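Local coordinates for succinylglutamate desuccinylase (Chromobacterium violaceum, PDB 1YW4), which probably hydrolyses N-succinylglutamate to succinate and glutamate, the last step of arginine breakdown by the AST pathway, with one zinc ion per subunit, at residues 45-50 with 140-145; 260-265 with 322-327; 280-285 with 307-312. All coordinates share one frame; numbering follows the deposited sequence.

Contact 1: 45-50 with 140-145; sequences GADSVL and RARKLH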
ATOM      1  N   GLY A  45      -7.443  24.516 -29.352  1.00 36.44           N
ATOM      2  CA  GLY A  45      -8.403  24.255 -28.299  1.00 34.15           C
ATOM      3  C   GLY A  45      -8.927  22.834 -28.227  1.00 32.63           C
ATOM      4  O   GLY A  45      -9.674  22.501 -27.308  1.00 34.57           O
ATOM      5  N   ALA A  46      -8.550  21.990 -29.183  1.00 30.38           N
ATOM      6  CA  ALA A  46      -9.013  20.602 -29.184  1.00 27.90           C
ATOM      7  C   ALA A  46      -8.090  19.706 -28.359  1.00 26.32           C
ATOM      8  O   ALA A  46      -6.908  20.004 -28.194  1.00 27.36           O
ATOM      9  CB  ALA A  46      -9.101  20.088 -30.613  1.00 27.08           C
ATOM     10  N   ASP A  47      -8.631  18.613 -27.828  1.00 25.80           N
ATOM     11  CA  ASP A  47      -7.817  17.692 -27.040  1.00 23.77           C
ATOM     12  C   ASP A  47      -6.727  17.131 -27.932  1.00 21.93           C
ATOM     13  O   ASP A  47      -6.945  16.916 -29.121  1.00 22.11           O
ATOM     14  CB  ASP A  47      -8.652  16.534 -26.494  1.00 24.87           C
ATOM     15  CG  ASP A  47      -9.619  16.971 -25.409  1.00 24.37           C
ATOM     16  OD1 ASP A  47      -9.248  17.855 -24.608  1.00 24.53           O
ATOM     17  OD2 ASP A  47     -10.739  16.416 -25.355  1.00 26.08           O
ATOM     18  N   SER A  48      -5.558  16.883 -27.353  1.00 20.95           N
ATOM     19  CA  SER A  48      -4.435  16.359 -28.115  1.00 17.52           C
ATOM     20  C   SER A  48      -4.172  14.908 -27.759  1.00 17.45           C
ATOM     21  O   SER A  48      -3.971  14.567 -26.594  1.00 17.02           O
ATOM     22  CB  SER A  48      -3.195  17.203 -27.851  1.00 17.47           C
ATOM     23  OG  SER A  48      -3.386  18.524 -28.345  1.00 18.25           O
ATOM     24  N   VAL A  49      -4.166  14.054 -28.773  1.00 14.36           N
ATOM     25  CA  VAL A  49      -3.961  12.634 -28.552  1.00 13.99           C
ATOM     26  C   VAL A  49      -2.730  12.086 -29.249  1.00 11.41           C
ATOM     27  O   VAL A  49      -2.537  12.307 -30.435  1.00 11.26           O
ATOM     28  CB  VAL A  49      -5.215  11.843 -28.997  1.00 14.23           C
ATOM     29  CG1 VAL A  49      -4.977  10.349 -28.873  1.00 13.24           C
ATOM     30  CG2 VAL A  49      -6.407  12.254 -28.129  1.00 13.73           C
ATOM     31  N   LEU A  50      -1.885  11.391 -28.489  1.00 12.08           N
ATOM     32  CA  LEU A  50      -0.681  10.771 -29.032  1.00 10.67           C
ATOM     33  C   LEU A  50      -0.855   9.260 -28.940  1.00 10.64           C
ATOM     34  O   LEU A  50      -1.021   8.721 -27.848  1.00 12.45           O
ATOM     35  CB  LEU A  50       0.559  11.182 -28.228  1.00 13.26           C
ATOM     36  CG  LEU A  50       1.853  10.426 -28.570  1.00 14.49           C
ATOM     37  CD1 LEU A  50       2.146  10.582 -30.051  1.00 15.27           C
ATOM     38  CD2 LEU A  50       3.022  10.955 -27.736  1.00 13.95           C
ATOM     39  N   ARG A 140      -3.671  22.867 -25.937  1.00 26.57           N
ATOM     40  CA  ARG A 140      -4.343  23.840 -25.090  1.00 29.22           C
ATOM     41  C   ARG A 140      -5.429  23.174 -24.263  1.00 29.79           C
ATOM     42  O   ARG A 140      -5.914  23.742 -23.287  1.00 31.90           O
ATOM     43  CB  ARG A 140      -4.926  24.967 -25.944  1.00 30.90           C
ATOM     44  CG  ARG A 140      -3.847  25.898 -26.486  1.00 33.00           C
ATOM     45  CD  ARG A 140      -3.195  26.660 -25.336  1.00 35.49           C
ATOM     46  NE  ARG A 140      -1.745  26.765 -25.467  1.00 38.36           N
ATOM     47  CZ  ARG A 140      -1.119  27.380 -26.465  1.00 39.80           C
ATOM     48  NH1 ARG A 140       0.208  27.421 -26.488  1.00 39.38           N
ATOM     49  NH2 ARG A 140      -1.817  27.948 -27.441  1.00 42.29           N
ATOM     50  N   ALA A 141      -5.801  21.963 -24.660  1.00 28.03           N
ATOM     51  CA  ALA A 141      -6.816  21.205 -23.951  1.00 28.10           C
ATOM     52  C   ALA A 141      -6.135  20.013 -23.289  1.00 27.28           C
ATOM     53  O   ALA A 141      -5.031  20.143 -22.756  1.00 28.70           O
ATOM     54  CB  ALA A 141      -7.894  20.738 -24.920  1.00 29.50           C
ATOM     55  N   ARG A 142      -6.777  18.854 -23.326  1.00 26.20           N
ATOM     56  CA  ARG A 142      -6.199  17.667 -22.708  1.00 24.83           C
ATOM     57  C   ARG A 142      -5.006  17.118 -23.498  1.00 23.97           C
ATOM     58  O   ARG A 142      -4.941  17.246 -24.719  1.00 21.28           O
ATOM     59  CB  ARG A 142      -7.264  16.579 -22.566  1.00 26.65           C
ATOM     60  CG  ARG A 142      -8.449  16.956 -21.685  1.00 27.76           C
ATOM     61  CD  ARG A 142      -9.344  15.750 -21.452  1.00 27.40           C
ATOM     62  NE  ARG A 142      -9.913  15.234 -22.692  1.00 29.74           N
ATOM     63  CZ  ARG A 142     -10.519  14.055 -22.803  1.00 30.14           C
ATOM     64  NH1 ARG A 142     -10.637  13.262 -21.749  1.00 32.12           N
ATOM     65  NH2 ARG A 142     -11.008  13.666 -23.970  1.00 31.49           N
ATOM     66  N   LYS A 143      -4.060  16.526 -22.778  1.00 23.23           N
ATOM     67  CA  LYS A 143      -2.876  15.912 -23.376  1.00 20.98           C
ATOM     68  C   LYS A 143      -2.913  14.420 -23.024  1.00 19.20           C
ATOM     69  O   LYS A 143      -2.652  14.033 -21.884  1.00 18.08           O
ATOM     70  CB  LYS A 143      -1.612  16.578 -22.830  1.00 22.71           C
ATOM     71  CG  LYS A 143      -1.439  18.016 -23.314  1.00 24.55           C
ATOM     72  CD  LYS A 143      -0.209  18.680 -22.725  1.00 28.18           C
ATOM     73  CE  LYS A 143      -0.328  18.833 -21.226  1.00 32.20           C
ATOM     74  NZ  LYS A 143      -1.511  19.664 -20.856  1.00 34.56           N
ATOM     75  N   LEU A 144      -3.242  13.592 -24.013  1.00 16.94           N
ATOM     76  CA  LEU A 144      -3.371  12.155 -23.806  1.00 15.73           C
ATOM     77  C   LEU A 144      -2.431  11.312 -24.663  1.00 14.81           C
ATOM     78  O   LEU A 144      -2.343  11.498 -25.873  1.00 14.79           O
ATOM     79  CB  LEU A 144      -4.816  11.736 -24.089  1.00 14.92           C
ATOM     80  CG  LEU A 144      -5.917  12.481 -23.328  1.00 13.50           C
ATOM     81  CD1 LEU A 144      -7.281  12.091 -23.895  1.00 16.97           C
ATOM     82  CD2 LEU A 144      -5.836  12.152 -21.854  1.00 13.15           C
ATOM     83  N   HIS A 145      -1.753  10.373 -24.017  1.00 12.93           N
ATOM     84  CA  HIS A 145      -0.814   9.487 -24.685  1.00 11.84           C
ATOM     85  C   HIS A 145      -1.033   8.024 -24.316  1.00 10.16           C
ATOM     86  O   HIS A 145      -0.946   7.654 -23.150  1.00 11.53           O
ATOM     87  CB  HIS A 145       0.618   9.881 -24.326  1.00  8.55           C
ATOM     88  CG  HIS A 145       1.653   8.960 -24.891  1.00  9.30           C
ATOM     89  ND1 HIS A 145       1.434   8.193 -26.016  1.00 11.81           N
ATOM     90  CD2 HIS A 145       2.927   8.710 -24.509  1.00  9.94           C
ATOM     91  CE1 HIS A 145       2.530   7.514 -26.302  1.00  9.30           C
ATOM     92  NE2 HIS A 145       3.450   7.810 -25.404  1.00  9.96           N
TER
HETATM   93  O   HOH W   1      -4.893  19.817 -26.153  1.00 19.30           O
HETATM   94  O   HOH W   2      -5.049  22.409 -28.378  1.00 26.77           O

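Contact 2: 260-265 with 322-327; sequences AKYDLV and GIVVEP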
ATOM      1  N   ALA A 260       4.803  -2.215  -7.283  1.00 22.69           N
ATOM      2  CA  ALA A 260       5.899  -3.128  -7.004  1.00 24.27           C
ATOM      3  C   ALA A 260       6.129  -3.169  -5.498  1.00 26.62           C
ATOM      4  O   ALA A 260       6.068  -2.141  -4.826  1.00 26.12           O
ATOM      5  CB  ALA A 260       7.159  -2.658  -7.710  1.00 20.87           C
ATOM      6  N   LYS A 261       6.377  -4.361  -4.971  1.00 28.87           N
ATOM      7  CA  LYS A 261       6.641  -4.521  -3.547  1.00 31.22           C
ATOM      8  C   LYS A 261       8.154  -4.655  -3.382  1.00 32.75           C
ATOM      9  O   LYS A 261       8.758  -3.978  -2.555  1.00 33.69           O
ATOM     10  CB  LYS A 261       5.935  -5.768  -3.009  1.00 31.00           C
ATOM     11  CG  LYS A 261       6.090  -5.990  -1.511  1.00 30.70           C
ATOM     12  CD  LYS A 261       5.337  -7.232  -1.058  1.00 29.40           C
ATOM     13  CE  LYS A 261       5.588  -7.539   0.417  1.00 30.35           C
ATOM     14  NZ  LYS A 261       4.905  -8.797   0.857  1.00 29.34           N
ATOM     15  N   TYR A 262       8.751  -5.531  -4.186  1.00 33.63           N
ATOM     16  CA  TYR A 262      10.194  -5.763  -4.168  1.00 35.10           C
ATOM     17  C   TYR A 262      10.603  -6.593  -5.388  1.00 36.24           C
ATOM     18  O   TYR A 262       9.783  -7.319  -5.955  1.00 35.20           O
ATOM     19  CB  TYR A 262      10.623  -6.496  -2.889  1.00 33.15           C
ATOM     20  CG  TYR A 262      10.057  -7.894  -2.737  1.00 33.22           C
ATOM     21  CD1 TYR A 262       8.803  -8.100  -2.161  1.00 32.62           C
ATOM     22  CD2 TYR A 262      10.780  -9.013  -3.166  1.00 32.35           C
ATOM     23  CE1 TYR A 262       8.278  -9.384  -2.010  1.00 32.18           C
ATOM     24  CE2 TYR A 262      10.265 -10.303  -3.023  1.00 31.95           C
ATOM     25  CZ  TYR A 262       9.011 -10.478  -2.442  1.00 33.88           C
ATOM     26  OH  TYR A 262       8.490 -11.744  -2.285  1.00 32.99           O
ATOM     27  N   ASP A 263      11.867  -6.486  -5.787  1.00 37.35           N
ATOM     28  CA  ASP A 263      12.357  -7.237  -6.937  1.00 38.79           C
ATOM     29  C   ASP A 263      13.044  -8.522  -6.498  1.00 39.58           C
ATOM     30  O   ASP A 263      13.620  -8.597  -5.410  1.00 40.27           O
ATOM     31  CB  ASP A 263      13.348  -6.406  -7.755  1.00 40.13           C
ATOM     32  CG  ASP A 263      12.773  -5.082  -8.201  1.00 40.49           C
ATOM     33  OD1 ASP A 263      11.588  -5.042  -8.590  1.00 42.07           O
ATOM     34  OD2 ASP A 263      13.514  -4.080  -8.176  1.00 42.31           O
ATOM     35  N   LEU A 264      12.974  -9.537  -7.353  1.00 39.92           N
ATOM     36  CA  LEU A 264      13.602 -10.822  -7.071  1.00 40.21           C
ATOM     37  C   LEU A 264      15.037 -10.777  -7.571  1.00 40.31           C
ATOM     38  O   LEU A 264      15.318 -11.191  -8.693  1.00 40.26           O
ATOM     39  CB  LEU A 264      12.849 -11.946  -7.785  1.00 39.79           C
ATOM     40  CG  LEU A 264      11.424 -12.223  -7.309  1.00 40.50           C
ATOM     41  CD1 LEU A 264      10.745 -13.191  -8.257  1.00 38.25           C
ATOM     42  CD2 LEU A 264      11.468 -12.786  -5.890  1.00 39.20           C
ATOM     43  N   VAL A 265      15.938 -10.262  -6.738  1.00 41.12           N
ATOM     44  CA  VAL A 265      17.347 -10.158  -7.099  1.00 42.60           C
ATOM     45  C   VAL A 265      17.948 -11.548  -7.294  1.00 42.77           C
ATOM     46  O   VAL A 265      17.870 -12.398  -6.409  1.00 42.91           O
ATOM     47  CB  VAL A 265      18.152  -9.412  -6.001  1.00 43.09           C
ATOM     48  CG1 VAL A 265      19.605  -9.268  -6.424  1.00 43.76           C
ATOM     49  CG2 VAL A 265      17.535  -8.048  -5.737  1.00 42.80           C
ATOM     50  N   GLY A 322      12.490 -10.756 -11.955  1.00 40.40           N
ATOM     51  CA  GLY A 322      11.055 -10.692 -11.768  1.00 39.40           C
ATOM     52  C   GLY A 322      10.686  -9.699 -10.689  1.00 38.88           C
ATOM     53  O   GLY A 322      11.534  -9.285  -9.897  1.00 39.24           O
ATOM     54  N   ILE A 323       9.417  -9.309 -10.658  1.00 37.11           N
ATOM     55  CA  ILE A 323       8.948  -8.361  -9.664  1.00 36.08           C
ATOM     56  C   ILE A 323       7.683  -8.840  -8.955  1.00 33.81           C
ATOM     57  O   ILE A 323       6.734  -9.310  -9.587  1.00 32.36           O
ATOM     58  CB  ILE A 323       8.669  -6.977 -10.289  1.00 37.86           C
ATOM     59  CG1 ILE A 323       7.629  -7.100 -11.401  1.00 39.44           C
ATOM     60  CG2 ILE A 323       9.959  -6.383 -10.840  1.00 38.52           C
ATOM     61  CD1 ILE A 323       7.242  -5.766 -12.024  1.00 41.17           C
ATOM     62  N   VAL A 324       7.693  -8.731  -7.631  1.00 30.62           N
ATOM     63  CA  VAL A 324       6.552  -9.118  -6.822  1.00 27.85           C
ATOM     64  C   VAL A 324       5.734  -7.857  -6.569  1.00 27.28           C
ATOM     65  O   VAL A 324       6.234  -6.879  -6.004  1.00 26.93           O
ATOM     66  CB  VAL A 324       7.002  -9.736  -5.481  1.00 27.32           C
ATOM     67  CG1 VAL A 324       5.791 -10.022  -4.602  1.00 27.26           C
ATOM     68  CG2 VAL A 324       7.776 -11.026  -5.741  1.00 25.19           C
ATOM     69  N   VAL A 325       4.484  -7.872  -7.016  1.00 25.14           N
ATOM     70  CA  VAL A 325       3.603  -6.728  -6.831  1.00 24.39           C
ATOM     71  C   VAL A 325       2.579  -7.021  -5.741  1.00 23.92           C
ATOM     72  O   VAL A 325       2.326  -8.179  -5.409  1.00 21.55           O
ATOM     73  CB  VAL A 325       2.841  -6.378  -8.135  1.00 24.71           C
ATOM     74  CG1 VAL A 325       3.822  -5.990  -9.231  1.00 23.40           C
ATOM     75  CG2 VAL A 325       1.992  -7.567  -8.577  1.00 26.41           C
ATOM     76  N   GLU A 326       2.000  -5.952  -5.197  1.00 25.13           N
ATOM     77  CA  GLU A 326       0.983  -6.031  -4.149  1.00 23.56           C
ATOM     78  C   GLU A 326      -0.138  -5.049  -4.467  1.00 22.62           C
ATOM     79  O   GLU A 326       0.062  -4.072  -5.188  1.00 22.76           O
ATOM     80  CB  GLU A 326       1.592  -5.665  -2.795  1.00 23.76           C
ATOM     81  CG  GLU A 326       2.177  -4.261  -2.769  1.00 22.20           C
ATOM     82  CD  GLU A 326       2.722  -3.871  -1.413  1.00 23.18           C
ATOM     83  OE1 GLU A 326       3.191  -2.726  -1.286  1.00 24.18           O
ATOM     84  OE2 GLU A 326       2.683  -4.704  -0.484  1.00 23.03           O
ATOM     85  N   PRO A 327      -1.336  -5.290  -3.920  1.00 23.85           N
ATOM     86  CA  PRO A 327      -2.490  -4.416  -4.149  1.00 24.81           C
ATOM     87  C   PRO A 327      -2.166  -2.961  -3.811  1.00 26.97           C
ATOM     88  O   PRO A 327      -1.419  -2.684  -2.872  1.00 27.06           O
ATOM     89  CB  PRO A 327      -3.554  -4.999  -3.216  1.00 24.41           C
ATOM     90  CG  PRO A 327      -3.213  -6.469  -3.191  1.00 22.39           C
ATOM     91  CD  PRO A 327      -1.703  -6.439  -3.071  1.00 24.33           C
TER
HETATM   92  O   HOH W   3       2.091  -7.216   0.525  1.00 29.85           O

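Contact 3: 280-285 with 307-312; sequences ENFTLL and RILFPN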
ATOM      1  N   GLU A 280       1.876 -16.990 -16.134  1.00 26.99           N
ATOM      2  CA  GLU A 280       1.255 -15.739 -16.573  1.00 26.34           C
ATOM      3  C   GLU A 280       1.564 -14.573 -15.643  1.00 25.28           C
ATOM      4  O   GLU A 280       1.810 -14.764 -14.451  1.00 22.93           O
ATOM      5  CB  GLU A 280      -0.267 -15.903 -16.673  1.00 28.30           C
ATOM      6  CG  GLU A 280      -0.733 -16.784 -17.822  1.00 31.91           C
ATOM      7  CD  GLU A 280      -2.242 -16.923 -17.889  1.00 34.59           C
ATOM      8  OE1 GLU A 280      -2.733 -17.526 -18.866  1.00 38.64           O
ATOM      9  OE2 GLU A 280      -2.940 -16.438 -16.973  1.00 36.21           O
ATOM     10  N   ASN A 281       1.547 -13.362 -16.194  1.00 22.96           N
ATOM     11  CA  ASN A 281       1.797 -12.177 -15.388  1.00 20.76           C
ATOM     12  C   ASN A 281       0.629 -11.988 -14.428  1.00 18.92           C
ATOM     13  O   ASN A 281      -0.514 -12.336 -14.746  1.00 19.19           O
ATOM     14  CB  ASN A 281       1.928 -10.918 -16.257  1.00 19.06           C
ATOM     15  CG  ASN A 281       3.255 -10.837 -16.979  1.00 21.05           C
ATOM     16  OD1 ASN A 281       4.318 -10.949 -16.363  1.00 17.30           O
ATOM     17  ND2 ASN A 281       3.202 -10.627 -18.298  1.00 19.77           N
ATOM     18  N   PHE A 282       0.934 -11.425 -13.264  1.00 18.88           N
ATOM     19  CA  PHE A 282      -0.043 -11.159 -12.211  1.00 19.95           C
ATOM     20  C   PHE A 282      -0.542 -12.432 -11.548  1.00 21.33           C
ATOM     21  O   PHE A 282      -1.596 -12.439 -10.915  1.00 20.08           O
ATOM     22  CB  PHE A 282      -1.218 -10.348 -12.765  1.00 19.52           C
ATOM     23  CG  PHE A 282      -0.852  -8.937 -13.144  1.00 19.80           C
ATOM     24  CD1 PHE A 282      -0.521  -7.999 -12.168  1.00 19.96           C
ATOM     25  CD2 PHE A 282      -0.830  -8.549 -14.482  1.00 19.52           C
ATOM     26  CE1 PHE A 282      -0.171  -6.692 -12.521  1.00 20.22           C
ATOM     27  CE2 PHE A 282      -0.482  -7.248 -14.844  1.00 21.15           C
ATOM     28  CZ  PHE A 282      -0.153  -6.317 -13.866  1.00 18.57           C
ATOM     29  N   THR A 283       0.216 -13.516 -11.694  1.00 21.40           N
ATOM     30  CA  THR A 283      -0.169 -14.773 -11.063  1.00 23.16           C
ATOM     31  C   THR A 283      -0.091 -14.585  -9.550  1.00 22.43           C
ATOM     32  O   THR A 283       0.940 -14.161  -9.029  1.00 22.69           O
ATOM     33  CB  THR A 283       0.768 -15.925 -11.466  1.00 23.78           C
ATOM     34  OG1 THR A 283       0.561 -16.253 -12.844  1.00 22.44           O
ATOM     35  CG2 THR A 283       0.500 -17.154 -10.611  1.00 22.21           C
ATOM     36  N   LEU A 284      -1.183 -14.903  -8.859  1.00 22.73           N
ATOM     37  CA  LEU A 284      -1.275 -14.772  -7.406  1.00 23.34           C
ATOM     38  C   LEU A 284      -0.348 -15.739  -6.666  1.00 23.89           C
ATOM     39  O   LEU A 284      -0.305 -16.932  -6.976  1.00 24.72           O
ATOM     40  CB  LEU A 284      -2.720 -15.017  -6.947  1.00 24.23           C
ATOM     41  CG  LEU A 284      -3.043 -14.825  -5.458  1.00 25.55           C
ATOM     42  CD1 LEU A 284      -3.283 -13.343  -5.177  1.00 25.86           C
ATOM     43  CD2 LEU A 284      -4.299 -15.632  -5.082  1.00 27.62           C
ATOM     44  N   LEU A 285       0.388 -15.220  -5.687  1.00 23.32           N
ATOM     45  CA  LEU A 285       1.304 -16.036  -4.893  1.00 25.48           C
ATOM     46  C   LEU A 285       0.680 -16.328  -3.525  1.00 26.30           C
ATOM     47  O   LEU A 285       0.562 -15.445  -2.687  1.00 25.46           O
ATOM     48  CB  LEU A 285       2.641 -15.313  -4.712  1.00 24.49           C
ATOM     49  CG  LEU A 285       3.613 -15.182  -5.899  1.00 26.94           C
ATOM     50  CD1 LEU A 285       3.037 -15.794  -7.178  1.00 27.61           C
ATOM     51  CD2 LEU A 285       3.928 -13.717  -6.095  1.00 23.88           C
ATOM     52  N   ARG A 307       1.547 -10.916  -6.243  1.00 27.35           N
ATOM     53  CA  ARG A 307       1.477 -11.558  -7.548  1.00 27.16           C
ATOM     54  C   ARG A 307       2.824 -11.358  -8.234  1.00 24.91           C
ATOM     55  O   ARG A 307       3.531 -10.388  -7.961  1.00 25.59           O
ATOM     56  CB  ARG A 307       0.362 -10.933  -8.397  1.00 25.63           C
ATOM     57  CG  ARG A 307      -1.033 -11.024  -7.786  1.00 25.43           C
ATOM     58  CD  ARG A 307      -2.027 -10.179  -8.572  1.00 26.19           C
ATOM     59  NE  ARG A 307      -3.396 -10.324  -8.078  1.00 25.70           N
ATOM     60  CZ  ARG A 307      -4.234 -11.287  -8.448  1.00 27.40           C
ATOM     61  NH1 ARG A 307      -3.848 -12.202  -9.329  1.00 24.76           N
ATOM     62  NH2 ARG A 307      -5.458 -11.337  -7.930  1.00 27.39           N
ATOM     63  N   ILE A 308       3.177 -12.277  -9.120  1.00 23.34           N
ATOM     64  CA  ILE A 308       4.441 -12.191  -9.835  1.00 22.02           C
ATOM     65  C   ILE A 308       4.195 -11.415 -11.130  1.00 22.41           C
ATOM     66  O   ILE A 308       3.139 -11.544 -11.755  1.00 21.79           O
ATOM     67  CB  ILE A 308       4.986 -13.617 -10.145  1.00 21.43           C
ATOM     68  CG1 ILE A 308       6.444 -13.558 -10.615  1.00 20.99           C
ATOM     69  CG2 ILE A 308       4.121 -14.274 -11.197  1.00 22.85           C
ATOM     70  CD1 ILE A 308       7.390 -12.896  -9.621  1.00 17.68           C
ATOM     71  N   LEU A 309       5.159 -10.599 -11.528  1.00 21.81           N
ATOM     72  CA  LEU A 309       5.007  -9.823 -12.749  1.00 23.02           C
ATOM     73  C   LEU A 309       6.325  -9.787 -13.515  1.00 23.26           C
ATOM     74  O   LEU A 309       7.386  -9.601 -12.925  1.00 22.74           O
ATOM     75  CB  LEU A 309       4.547  -8.404 -12.405  1.00 22.53           C
ATOM     76  CG  LEU A 309       4.252  -7.467 -13.578  1.00 23.97           C
ATOM     77  CD1 LEU A 309       3.165  -8.071 -14.466  1.00 24.70           C
ATOM     78  CD2 LEU A 309       3.801  -6.110 -13.046  1.00 24.53           C
ATOM     79  N   PHE A 310       6.244  -9.995 -14.826  1.00 24.05           N
ATOM     80  CA  PHE A 310       7.413  -9.987 -15.704  1.00 26.07           C
ATOM     81  C   PHE A 310       8.558 -10.899 -15.252  1.00 28.11           C
ATOM     82  O   PHE A 310       9.708 -10.475 -15.178  1.00 27.49           O
ATOM     83  CB  PHE A 310       7.926  -8.553 -15.857  1.00 25.77           C
ATOM     84  CG  PHE A 310       6.889  -7.600 -16.368  1.00 24.74           C
ATOM     85  CD1 PHE A 310       6.828  -6.297 -15.889  1.00 27.57           C
ATOM     86  CD2 PHE A 310       5.966  -8.008 -17.326  1.00 26.26           C
ATOM     87  CE1 PHE A 310       5.855  -5.411 -16.351  1.00 27.12           C
ATOM     88  CE2 PHE A 310       4.992  -7.136 -17.797  1.00 26.78           C
ATOM     89  CZ  PHE A 310       4.935  -5.831 -17.307  1.00 28.12           C
ATOM     90  N   PRO A 311       8.259 -12.172 -14.954  1.00 30.22           N
ATOM     91  CA  PRO A 311       9.308 -13.101 -14.518  1.00 33.03           C
ATOM     92  C   PRO A 311      10.321 -13.391 -15.633  1.00 36.21           C
ATOM     93  O   PRO A 311       9.939 -13.602 -16.784  1.00 35.71           O
ATOM     94  CB  PRO A 311       8.517 -14.344 -14.129  1.00 31.88           C
ATOM     95  CG  PRO A 311       7.394 -14.327 -15.121  1.00 31.25           C
ATOM     96  CD  PRO A 311       6.966 -12.867 -15.087  1.00 29.81           C
ATOM     97  N   ASN A 312      11.605 -13.404 -15.291  1.00 38.75           N
ATOM     98  CA  ASN A 312      12.651 -13.675 -16.273  1.00 42.68           C
ATOM     99  C   ASN A 312      13.875 -14.258 -15.573  1.00 43.85           C
ATOM    100  O   ASN A 312      14.862 -13.557 -15.338  1.00 44.39           O
ATOM    101  CB  ASN A 312      13.051 -12.390 -17.008  1.00 44.80           C
ATOM    102  CG  ASN A 312      13.860 -12.662 -18.270  1.00 46.83           C
ATOM    103  OD1 ASN A 312      14.691 -13.571 -18.307  1.00 47.70           O
ATOM    104  ND2 ASN A 312      13.624 -11.865 -19.308  1.00 47.97           N
TER

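Contact 1: 45-50 with 140-145
Ser48, Val49 and Leu50 pair in parallel with Lys143, Leu144 and His145, the short strand axes 4.6 Å apart and 16° from parallel. These are neighbouring central strands of the catalytic domain, a member of the zinc-exopeptidase clan. The ladder between them runs from Ser48 N to Arg142 O (2.7 Å), from Leu144 N to Ser48 O and from Leu50 N to Leu144 O. Just before the ladder, Asp47 grips Arg142 with both carboxylate oxygens. Asp47 OD1 takes the backbone N of Arg142 on its anti side, whereas Asp47 OD2 forms the salt bridge, with Arg142 NE at 3.0 Å (a weak hydrogen bond) and Arg142 NH2 at 3.1 Å. The carboxylate and guanidinium planes stand 61° apart, and NH2 reaches OD2 from above the carboxylate plane, so the two groups are not coplanar. A bend at chi3 (-62°) turns the end of the arginine chain, and Leu144 CD1 lies over one guanidinium face. Ser48 OG, on the opposite side of the strands, bonds to Arg83. A water bridges the two backbones ahead of the ladder, donating to Ala46 O and Arg142 O while accepting from Ala141 N and Ser48 OG. At the other end Leu50 lies alongside His145: its CD2 sits 3.6 Å from the ring centroid, almost directly over the face. The same ring uses its edge, His145 ND1 donating to Leu50 O at 3.1 Å from above the carbonyl plane.

Contact 2: 260-265 with 322-327
Tyr262 lays one ring face over Val324. CB of the valine is 3.9 Å from the ring centroid and 20° off the normal, a CH-pi contact offset toward the rim; Val324 CG1 is nearest CE1, and Val324 CG2 is 3.6 Å from Tyr262 CZ. The tyrosine reaches this position because chi1 (64°) sets CG between its backbone N and carbonyl carbon, folding the ring over the neighbouring strand. Leu264 meets the same valine at about a right angle, CD2 to CG2. Beneath them run antiparallel strands of the AstE/AspA barrel-sandwich hybrid domain, interrupted by a classic beta bulge: Lys261 and Tyr262 both face Val324. Val324 O accepts a 2.7 Å bond from Lys261 N. A weak bond of 3.4 Å joins Tyr262 N to Val324 O. Beyond the bulge the ladder resumes with Val324 N to Tyr262 O and a nearly straight bond, 177° at the hydrogen, from Leu264 N to Gly322 O. On the face away from the tyrosine, Asp263 lies beside Ile323, pointing the same way. Lys261 crosses Glu326 at about a right angle, Lys261 CD passing 3.7 Å from Glu326 OE2. Lys261 NZ and Glu326 OE2 remain 4.8 Å apart, and a water spans them, donating to OE2 and accepting weakly from NZ. Glu326 OE1 forms a salt bridge with Arg259. The arginine holds the glutamate directly; the link to the lysine is water-mediated and probably weaker.

Contact 3: 280-285 with 307-312
Arg307 runs along the backbone of Phe282-Leu284 with its chain extended from CG to NE. Arg307 CB starts close to two carbonyls, 3.3 Å from Thr283 O and 3.5 Å from Phe282 O. CG passes Leu284 CA, and Arg307 CD lies 3.3 Å from Phe282 O. NE and CZ come beside Leu284 CD1, which covers the centre of one guanidinium face. Arg307 NH1 donates to Phe282 O at 2.8 Å; the acceptor lies only 6° out of the guanidinium plane, and the donor meets it nearly end-on to the carbonyl. One arginine thus clasps the end of the turn by its edge while its face packs on leucine. That turn is type II, from Glu280 to Thr283, and carries a G1 beta bulge, Phe282 and Thr283 both facing Ile308; it leads into the short, weakly bonded strand 283-284, which lies antiparallel beside 307-309 in the barrel-sandwich hybrid domain. Phe282 adopts the positive phi (70°) of the bulge and donates its N to Ile308 O, while Ile308 N bonds to Thr283 O. The Phe282 ring lies beside Leu309, whose CD1 is 3.8 Å from its centroid and over the face; Phe157 and Phe160 meet this ring edge-to-face. Beyond Leu309, Phe310 N donates to Asn281 OD1 at 2.6 Å, tying the first residue after strand 307-309 to the turn. The Asn281 amide plane stands 79° from the Phe310 ring, and Leu309 CD1 also touches Asn281 CB at 3.6 Å.

Contacts 2 and 3 form one continuous patch, their centres about 9 Å apart: strand 320-328 of contact 2 lies beside strand 307-309 of contact 3, with probable hydrogen bonds from Leu309 N to Ile323 O (2.8 Å) and Val325 N to Arg307 O (2.9 Å), and Leu264 packing on Ile308. Contact 1, in the catalytic domain, lies across the chain's centre, about 34 Å from either by centres. Contact 3 comes closer to the zinc ion than contact 1: the side chain of Phe310 is about 8 Å from the metal and about 6 Å from that of Glu214, the predicted active-site residue, whereas that of His145 is about 12 Å from the metal and about 8 Å from its ligand His149.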